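Local structure of serine protease pet (Escherichia coli, 4OM9) at residues N396-A410 and I422-H436. The protein is a secreted autotransporter enterotoxin whose passenger domain probably acts as a serine protease, with alpha-fodrin as its likely target. Residues are numbered along the deposited sequence; the frame is centred on the assembly and turned at random.
Sequences NIYVAGGPGTVQLNA and IFFTENGGKLDLNGH
Two successive coils of the parallel beta-helix stack here: strand 397-399 on strand 422-424 and, past the bend that follows, strand 404-408 on strand 429-432, so that 396-410 and 422-436 belong to two sheets of the passenger domain's stalk and run parallel there. The backbone bonds keep parallel register through both strand pairs; V406 pairs with strand 429-432 through both its N and its O, N to K430 O at 2.7 Å and O from D432 N. The coils also stay joined at the bend, where loop 400-403 pairs with the type II turn T425-G428: G401 N reaches E426 O and G402 N reaches G428 O at 2.9 Å, the latter donor standing above the carbonyl plane. Next to this turn T425 OG1 lies 3.2 Å from Y398 CE2, and the Y398 hydroxyl is hydrogen-bonded to E113 and S87.

Inside the coil, aliphatic groups form a column. I422 CD1 lies 3.9 Å from V399 CG2 and also nears V406 CG1, bridging the two sheets, while L431 CD1 touches V406 CG1 and L408 CD2. CD2 of the F424 ring comes against V399 CB at 3.8 Å.

On the other face of the second strand pair, Q407 and D432 run side by side, both chains leaving the strand with CG opposite the backbone N. This brings Q407 NE2 to D432 OD2 at 3.1 Å, approaching from above the carboxylate plane, which is turned 68° from the amide; S455 also binds OD2. D432 OD1 receives N434 N in an Asx turn. The amide of N434 stacks on that of Q407, their planes 19° apart.

H436 packs against the end of 396-410, A410 O lying over one face of its imidazole. Beside it, N434 ND2 donates to L408 O at 2.8 Å, in both the carbonyl and amide planes, and a water links ND2 to N409 OD1.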
ATOM      1  N   ASN A 396      15.947 -11.484 -23.479  1.00 33.96           N
ATOM      2  CA  ASN A 396      14.773 -11.158 -22.671  1.00 31.09           C
ATOM      3  C   ASN A 396      14.651 -12.103 -21.492  1.00 29.43           C
ATOM      4  O   ASN A 396      14.889 -13.301 -21.646  1.00 29.76           O
ATOM      5  CB  ASN A 396      13.491 -11.246 -23.498  1.00 33.37           C
ATOM      6  CG  ASN A 396      13.466 -10.252 -24.625  1.00 34.75           C
ATOM      7  OD1 ASN A 396      13.237  -9.068 -24.404  1.00 34.20           O
ATOM      8  ND2 ASN A 396      13.711 -10.725 -25.846  1.00 38.07           N
ATOM      9  N   ILE A 397      14.256 -11.577 -20.330  1.00 29.27           N
ATOM     10  CA  ILE A 397      14.027 -12.397 -19.151  1.00 27.16           C
ATOM     11  C   ILE A 397      12.563 -12.359 -18.677  1.00 27.45           C
ATOM     12  O   ILE A 397      11.953 -11.280 -18.587  1.00 28.18           O
ATOM     13  CB  ILE A 397      14.944 -11.959 -18.011  1.00 25.25           C
ATOM     14  CG1 ILE A 397      16.400 -12.124 -18.430  1.00 27.82           C
ATOM     15  CG2 ILE A 397      14.642 -12.753 -16.736  1.00 23.66           C
ATOM     16  CD1 ILE A 397      17.389 -11.469 -17.514  1.00 25.92           C
ATOM     17  N   TYR A 398      12.011 -13.539 -18.376  1.00 29.64           N
ATOM     18  CA  TYR A 398      10.647 -13.683 -17.863  1.00 27.16           C
ATOM     19  C   TYR A 398      10.716 -14.278 -16.472  1.00 25.77           C
ATOM     20  O   TYR A 398      11.271 -15.355 -16.272  1.00 26.64           O
ATOM     21  CB  TYR A 398       9.822 -14.533 -18.817  1.00 28.28           C
ATOM     22  CG  TYR A 398       8.489 -15.140 -18.373  1.00 26.58           C
ATOM     23  CD1 TYR A 398       8.449 -16.400 -17.784  1.00 26.87           C
ATOM     24  CD2 TYR A 398       7.267 -14.513 -18.675  1.00 28.21           C
ATOM     25  CE1 TYR A 398       7.242 -16.998 -17.454  1.00 27.50           C
ATOM     26  CE2 TYR A 398       6.044 -15.094 -18.329  1.00 27.26           C
ATOM     27  CZ  TYR A 398       6.045 -16.348 -17.721  1.00 28.55           C
ATOM     28  OH  TYR A 398       4.880 -16.985 -17.388  1.00 27.42           O
ATOM     29  N   VAL A 399      10.205 -13.523 -15.502  1.00 25.03           N
ATOM     30  CA  VAL A 399      10.245 -13.910 -14.103  1.00 24.29           C
ATOM     31  C   VAL A 399       8.832 -14.242 -13.650  1.00 24.79           C
ATOM     32  O   VAL A 399       7.935 -13.390 -13.720  1.00 24.52           O
ATOM     33  CB  VAL A 399      10.834 -12.798 -13.246  1.00 23.83           C
ATOM     34  CG1 VAL A 399      11.081 -13.269 -11.816  1.00 20.58           C
ATOM     35  CG2 VAL A 399      12.124 -12.293 -13.895  1.00 22.77           C
ATOM     36  N   ALA A 400       8.626 -15.477 -13.211  1.00 22.94           N
ATOM     37  CA  ALA A 400       7.287 -15.922 -12.832  1.00 24.22           C
ATOM     38  C   ALA A 400       7.225 -16.636 -11.480  1.00 23.32           C
ATOM     39  O   ALA A 400       8.191 -17.271 -11.042  1.00 24.31           O
ATOM     40  CB  ALA A 400       6.719 -16.835 -13.917  1.00 25.17           C
ATOM     41  N   GLY A 401       6.084 -16.493 -10.805  1.00 28.52           N
ATOM     42  CA  GLY A 401       5.683 -17.463  -9.802  1.00 31.84           C
ATOM     43  C   GLY A 401       5.983 -17.103  -8.371  1.00 32.55           C
ATOM     44  O   GLY A 401       5.465 -17.737  -7.444  1.00 29.17           O
ATOM     45  N   GLY A 402       6.853 -16.122  -8.177  1.00 24.61           N
ATOM     46  CA  GLY A 402       7.086 -15.597  -6.836  1.00 22.91           C
ATOM     47  C   GLY A 402       8.493 -15.651  -6.264  1.00 23.70           C
ATOM     48  O   GLY A 402       9.037 -14.630  -5.857  1.00 22.28           O
ATOM     49  N   PRO A 403       9.090 -16.852  -6.191  1.00 21.40           N
ATOM     50  CA  PRO A 403      10.275 -16.948  -5.343  1.00 22.90           C
ATOM     51  C   PRO A 403      11.607 -16.890  -6.089  1.00 24.54           C
ATOM     52  O   PRO A 403      12.624 -17.142  -5.458  1.00 24.59           O
ATOM     53  CB  PRO A 403      10.098 -18.313  -4.687  1.00 23.57           C
ATOM     54  CG  PRO A 403       9.447 -19.129  -5.777  1.00 26.25           C
ATOM     55  CD  PRO A 403       8.659 -18.175  -6.664  1.00 22.17           C
ATOM     56  N   GLY A 404      11.626 -16.577  -7.381  1.00 24.91           N
ATOM     57  CA  GLY A 404      12.901 -16.474  -8.072  1.00 24.41           C
ATOM     58  C   GLY A 404      13.581 -15.119  -7.862  1.00 26.44           C
ATOM     59  O   GLY A 404      12.925 -14.111  -7.587  1.00 24.30           O
ATOM     60  N   THR A 405      14.904 -15.117  -7.969  1.00 29.11           N
ATOM     61  CA  THR A 405      15.712 -13.903  -7.947  1.00 28.81           C
ATOM     62  C   THR A 405      16.572 -13.819  -9.211  1.00 28.72           C
ATOM     63  O   THR A 405      17.170 -14.814  -9.649  1.00 29.68           O
ATOM     64  CB  THR A 405      16.617 -13.859  -6.709  1.00 30.48           C
ATOM     65  OG1 THR A 405      15.796 -13.735  -5.547  1.00 33.50           O
ATOM     66  CG2 THR A 405      17.576 -12.664  -6.759  1.00 29.89           C
ATOM     67  N   VAL A 406      16.598 -12.635  -9.801  1.00 26.77           N
ATOM     68  CA  VAL A 406      17.541 -12.298 -10.848  1.00 25.60           C
ATOM     69  C   VAL A 406      18.546 -11.263 -10.322  1.00 28.62           C
ATOM     70  O   VAL A 406      18.159 -10.212  -9.796  1.00 27.92           O
ATOM     71  CB  VAL A 406      16.824 -11.755 -12.077  1.00 23.63           C
ATOM     72  CG1 VAL A 406      17.853 -11.281 -13.130  1.00 24.45           C
ATOM     73  CG2 VAL A 406      15.931 -12.810 -12.647  1.00 22.80           C
ATOM     74  N   GLN A 407      19.834 -11.553 -10.463  1.00 29.64           N
ATOM     75  CA  GLN A 407      20.852 -10.721  -9.851  1.00 28.03           C
ATOM     76  C   GLN A 407      21.901 -10.234 -10.843  1.00 28.26           C
ATOM     77  O   GLN A 407      22.554 -11.034 -11.500  1.00 29.56           O
ATOM     78  CB  GLN A 407      21.557 -11.464  -8.710  1.00 28.48           C
ATOM     79  CG  GLN A 407      22.679 -10.616  -8.098  1.00 31.77           C
ATOM     80  CD  GLN A 407      23.472 -11.326  -7.037  1.00 38.87           C
ATOM     81  OE1 GLN A 407      24.406 -12.066  -7.343  1.00 41.09           O
ATOM     82  NE2 GLN A 407      23.126 -11.092  -5.781  1.00 36.18           N
ATOM     83  N   LEU A 408      22.064  -8.916 -10.927  1.00 29.03           N
ATOM     84  CA  LEU A 408      23.073  -8.314 -11.790  1.00 31.59           C
ATOM     85  C   LEU A 408      24.473  -8.506 -11.238  1.00 33.67           C
ATOM     86  O   LEU A 408      24.700  -8.304 -10.054  1.00 32.09           O
ATOM     87  CB  LEU A 408      22.795  -6.827 -11.971  1.00 30.45           C
ATOM     88  CG  LEU A 408      21.358  -6.520 -12.380  1.00 30.42           C
ATOM     89  CD1 LEU A 408      21.215  -5.075 -12.800  1.00 26.38           C
ATOM     90  CD2 LEU A 408      20.936  -7.428 -13.509  1.00 28.43           C
ATOM     91  N   ASN A 409      25.418  -8.886 -12.099  1.00 34.34           N
ATOM     92  CA  ASN A 409      26.802  -9.068 -11.666  1.00 32.97           C
ATOM     93  C   ASN A 409      27.809  -8.734 -12.762  1.00 40.75           C
ATOM     94  O   ASN A 409      28.818  -9.418 -12.925  1.00 41.81           O
ATOM     95  CB  ASN A 409      27.016 -10.501 -11.189  1.00 34.31           C
ATOM     96  CG  ASN A 409      28.272 -10.660 -10.349  1.00 32.75           C
ATOM     97  OD1 ASN A 409      28.537  -9.873  -9.443  1.00 36.71           O
ATOM     98  ND2 ASN A 409      29.062 -11.680 -10.660  1.00 36.46           N
ATOM     99  N   ALA A 410      27.521  -7.687 -13.530  1.00 37.57           N
ATOM    100  CA  ALA A 410      28.415  -7.218 -14.591  1.00 36.25           C
ATOM    101  C   ALA A 410      27.827  -5.918 -15.100  1.00 36.94           C
ATOM    102  O   ALA A 410      26.698  -5.597 -14.761  1.00 38.20           O
ATOM    103  CB  ALA A 410      28.544  -8.260 -15.729  1.00 32.49           C
ATOM    104  N   ILE A 422      13.356  -7.309 -19.248  1.00 28.09           N
ATOM    105  CA  ILE A 422      12.913  -8.179 -18.172  1.00 27.85           C
ATOM    106  C   ILE A 422      11.430  -7.929 -17.839  1.00 28.48           C
ATOM    107  O   ILE A 422      10.901  -6.806 -17.914  1.00 28.83           O
ATOM    108  CB  ILE A 422      13.831  -8.029 -16.925  1.00 27.04           C
ATOM    109  CG1 ILE A 422      13.431  -9.031 -15.831  1.00 26.86           C
ATOM    110  CG2 ILE A 422      13.885  -6.580 -16.426  1.00 26.95           C
ATOM    111  CD1 ILE A 422      14.505  -9.297 -14.795  1.00 26.12           C
ATOM    112  N   PHE A 423      10.745  -9.017 -17.535  1.00 29.34           N
ATOM    113  CA  PHE A 423       9.295  -9.031 -17.468  1.00 31.98           C
ATOM    114  C   PHE A 423       8.932  -9.930 -16.315  1.00 31.29           C
ATOM    115  O   PHE A 423       9.521 -10.998 -16.154  1.00 31.14           O
ATOM    116  CB  PHE A 423       8.675  -9.520 -18.787  1.00 32.56           C
ATOM    117  CG  PHE A 423       9.128  -8.735 -19.992  1.00 34.17           C
ATOM    118  CD1 PHE A 423      10.346  -9.019 -20.612  1.00 30.76           C
ATOM    119  CD2 PHE A 423       8.350  -7.694 -20.492  1.00 35.40           C
ATOM    120  CE1 PHE A 423      10.783  -8.269 -21.702  1.00 34.52           C
ATOM    121  CE2 PHE A 423       8.779  -6.943 -21.582  1.00 33.03           C
ATOM    122  CZ  PHE A 423       9.992  -7.233 -22.187  1.00 34.56           C
ATOM    123  N   PHE A 424       7.986  -9.473 -15.500  1.00 29.76           N
ATOM    124  CA  PHE A 424       7.589 -10.175 -14.302  1.00 29.75           C
ATOM    125  C   PHE A 424       6.106 -10.452 -14.387  1.00 30.78           C
ATOM    126  O   PHE A 424       5.336  -9.505 -14.311  1.00 31.32           O
ATOM    127  CB  PHE A 424       7.861  -9.345 -13.049  1.00 29.35           C
ATOM    128  CG  PHE A 424       9.233  -8.701 -12.988  1.00 28.49           C
ATOM    129  CD1 PHE A 424       9.510  -7.546 -13.698  1.00 28.48           C
ATOM    130  CD2 PHE A 424      10.212  -9.210 -12.149  1.00 27.77           C
ATOM    131  CE1 PHE A 424      10.769  -6.954 -13.629  1.00 27.78           C
ATOM    132  CE2 PHE A 424      11.469  -8.607 -12.057  1.00 27.07           C
ATOM    133  CZ  PHE A 424      11.755  -7.492 -12.805  1.00 27.08           C
ATOM    134  N   THR A 425       5.694 -11.718 -14.572  1.00 31.13           N
ATOM    135  CA  THR A 425       4.268 -12.034 -14.512  1.00 32.19           C
ATOM    136  C   THR A 425       3.793 -12.172 -13.095  1.00 32.33           C
ATOM    137  O   THR A 425       4.466 -11.767 -12.158  1.00 31.67           O
ATOM    138  CB  THR A 425       3.863 -13.365 -15.166  1.00 32.68           C
ATOM    139  OG1 THR A 425       5.013 -14.151 -15.464  1.00 35.01           O
ATOM    140  CG2 THR A 425       2.984 -13.167 -16.376  1.00 33.65           C
ATOM    141  N   GLU A 426       2.646 -12.840 -12.989  1.00 33.28           N
ATOM    142  CA  GLU A 426       1.929 -13.084 -11.753  1.00 34.25           C
ATOM    143  C   GLU A 426       2.886 -13.560 -10.674  1.00 32.88           C
ATOM    144  O   GLU A 426       3.661 -14.497 -10.897  1.00 32.31           O
ATOM    145  CB  GLU A 426       0.809 -14.117 -11.996  1.00 37.18           C
ATOM    146  CG  GLU A 426      -0.278 -14.182 -10.912  1.00 46.60           C
ATOM    147  CD  GLU A 426      -1.353 -15.241 -11.210  1.00 55.35           C
ATOM    148  OE1 GLU A 426      -2.518 -14.857 -11.438  1.00 56.60           O
ATOM    149  OE2 GLU A 426      -1.030 -16.456 -11.218  1.00 56.43           O
ATOM    150  N   ASN A 427       2.850 -12.867  -9.537  1.00 32.83           N
ATOM    151  CA  ASN A 427       3.651 -13.157  -8.341  1.00 32.17           C
ATOM    152  C   ASN A 427       5.112 -12.749  -8.476  1.00 30.99           C
ATOM    153  O   ASN A 427       5.838 -12.685  -7.480  1.00 30.45           O
ATOM    154  CB  ASN A 427       3.542 -14.633  -7.956  1.00 32.35           C
ATOM    155  CG  ASN A 427       2.133 -15.009  -7.477  1.00 36.18           C
ATOM    156  OD1 ASN A 427       1.445 -14.211  -6.837  1.00 37.08           O
ATOM    157  ND2 ASN A 427       1.703 -16.222  -7.798  1.00 40.78           N
ATOM    158  N   GLY A 428       5.533 -12.473  -9.705  1.00 30.68           N
ATOM    159  CA  GLY A 428       6.845 -11.919  -9.978  1.00 32.01           C
ATOM    160  C   GLY A 428       8.054 -12.611  -9.380  1.00 32.64           C
ATOM    161  O   GLY A 428       8.165 -13.843  -9.405  1.00 29.88           O
ATOM    162  N   GLY A 429       8.952 -11.788  -8.835  1.00 28.79           N
ATOM    163  CA  GLY A 429      10.208 -12.227  -8.256  1.00 27.48           C
ATOM    164  C   GLY A 429      11.065 -11.010  -7.927  1.00 28.52           C
ATOM    165  O   GLY A 429      10.544  -9.890  -7.872  1.00 33.71           O
ATOM    166  N   LYS A 430      12.356 -11.226  -7.695  1.00 31.85           N
ATOM    167  CA  LYS A 430      13.255 -10.169  -7.247  1.00 32.21           C
ATOM    168  C   LYS A 430      14.320  -9.843  -8.274  1.00 31.43           C
ATOM    169  O   LYS A 430      14.948 -10.751  -8.832  1.00 30.57           O
ATOM    170  CB  LYS A 430      13.941 -10.550  -5.935  1.00 34.77           C
ATOM    171  CG  LYS A 430      13.196 -10.139  -4.677  1.00 43.33           C
ATOM    172  CD  LYS A 430      14.180  -9.774  -3.559  1.00 50.34           C
ATOM    173  CE  LYS A 430      13.456  -9.056  -2.396  1.00 55.44           C
ATOM    174  NZ  LYS A 430      14.368  -8.287  -1.479  1.00 56.66           N
ATOM    175  N   LEU A 431      14.510  -8.547  -8.523  1.00 29.44           N
ATOM    176  CA  LEU A 431      15.666  -8.048  -9.269  1.00 30.89           C
ATOM    177  C   LEU A 431      16.627  -7.364  -8.305  1.00 31.30           C
ATOM    178  O   LEU A 431      16.302  -6.326  -7.732  1.00 29.65           O
ATOM    179  CB  LEU A 431      15.256  -7.072 -10.380  1.00 27.19           C
ATOM    180  CG  LEU A 431      16.472  -6.413 -11.069  1.00 30.28           C
ATOM    181  CD1 LEU A 431      17.407  -7.474 -11.682  1.00 29.19           C
ATOM    182  CD2 LEU A 431      16.053  -5.418 -12.138  1.00 28.73           C
ATOM    183  N   ASP A 432      17.803  -7.964  -8.123  1.00 32.55           N
ATOM    184  CA  ASP A 432      18.850  -7.420  -7.252  1.00 27.37           C
ATOM    185  C   ASP A 432      19.904  -6.711  -8.101  1.00 29.07           C
ATOM    186  O   ASP A 432      20.697  -7.362  -8.811  1.00 28.87           O
ATOM    187  CB  ASP A 432      19.474  -8.534  -6.405  1.00 30.08           C
ATOM    188  CG  ASP A 432      20.551  -8.033  -5.455  1.00 30.70           C
ATOM    189  OD1 ASP A 432      20.756  -6.806  -5.329  1.00 31.87           O
ATOM    190  OD2 ASP A 432      21.203  -8.877  -4.810  1.00 36.15           O
ATOM    191  N   LEU A 433      19.901  -5.379  -8.042  1.00 31.64           N
ATOM    192  CA  LEU A 433      20.809  -4.564  -8.849  1.00 32.09           C
ATOM    193  C   LEU A 433      22.226  -4.764  -8.371  1.00 32.47           C
ATOM    194  O   LEU A 433      23.171  -4.462  -9.092  1.00 33.97           O
ATOM    195  CB  LEU A 433      20.442  -3.069  -8.787  1.00 29.93           C
ATOM    196  CG  LEU A 433      19.025  -2.694  -9.219  1.00 30.08           C
ATOM    197  CD1 LEU A 433      18.831  -1.206  -9.202  1.00 26.83           C
ATOM    198  CD2 LEU A 433      18.706  -3.223 -10.581  1.00 26.22           C
ATOM    199  N   ASN A 434      22.368  -5.255  -7.146  1.00 29.22           N
ATOM    200  CA  ASN A 434      23.657  -5.713  -6.638  1.00 31.23           C
ATOM    201  C   ASN A 434      24.791  -4.693  -6.843  1.00 33.67           C
ATOM    202  O   ASN A 434      25.868  -5.026  -7.346  1.00 32.99           O
ATOM    203  CB  ASN A 434      24.005  -7.044  -7.301  1.00 30.12           C
ATOM    204  CG  ASN A 434      25.255  -7.667  -6.730  1.00 34.18           C
ATOM    205  OD1 ASN A 434      25.576  -7.455  -5.550  1.00 35.43           O
ATOM    206  ND2 ASN A 434      25.996  -8.416  -7.569  1.00 31.32           N
ATOM    207  N   GLY A 435      24.546  -3.441  -6.458  1.00 34.91           N
ATOM    208  CA  GLY A 435      25.568  -2.411  -6.571  1.00 34.55           C
ATOM    209  C   GLY A 435      25.608  -1.712  -7.917  1.00 34.51           C
ATOM    210  O   GLY A 435      26.289  -0.700  -8.059  1.00 36.41           O
ATOM    211  N   HIS A 436      24.886  -2.243  -8.904  1.00 36.69           N
ATOM    212  CA  HIS A 436      24.828  -1.642 -10.241  1.00 37.62           C
ATOM    213  C   HIS A 436      23.686  -0.624 -10.367  1.00 39.77           C
ATOM    214  O   HIS A 436      22.682  -0.717  -9.658  1.00 37.98           O
ATOM    215  CB  HIS A 436      24.672  -2.728 -11.304  1.00 36.57           C
ATOM    216  CG  HIS A 436      25.788  -3.722 -11.314  1.00 42.74           C
ATOM    217  ND1 HIS A 436      26.982  -3.501 -11.987  1.00 42.90           N
ATOM    218  CD2 HIS A 436      25.915  -4.934 -10.728  1.00 40.18           C
ATOM    219  CE1 HIS A 436      27.782  -4.532 -11.810  1.00 44.06           C
ATOM    220  NE2 HIS A 436      27.158  -5.423 -11.053  1.00 41.36           N
TER
HETATM  221  O   HOH W   1      28.290 -10.190  -6.508  1.00 31.88           O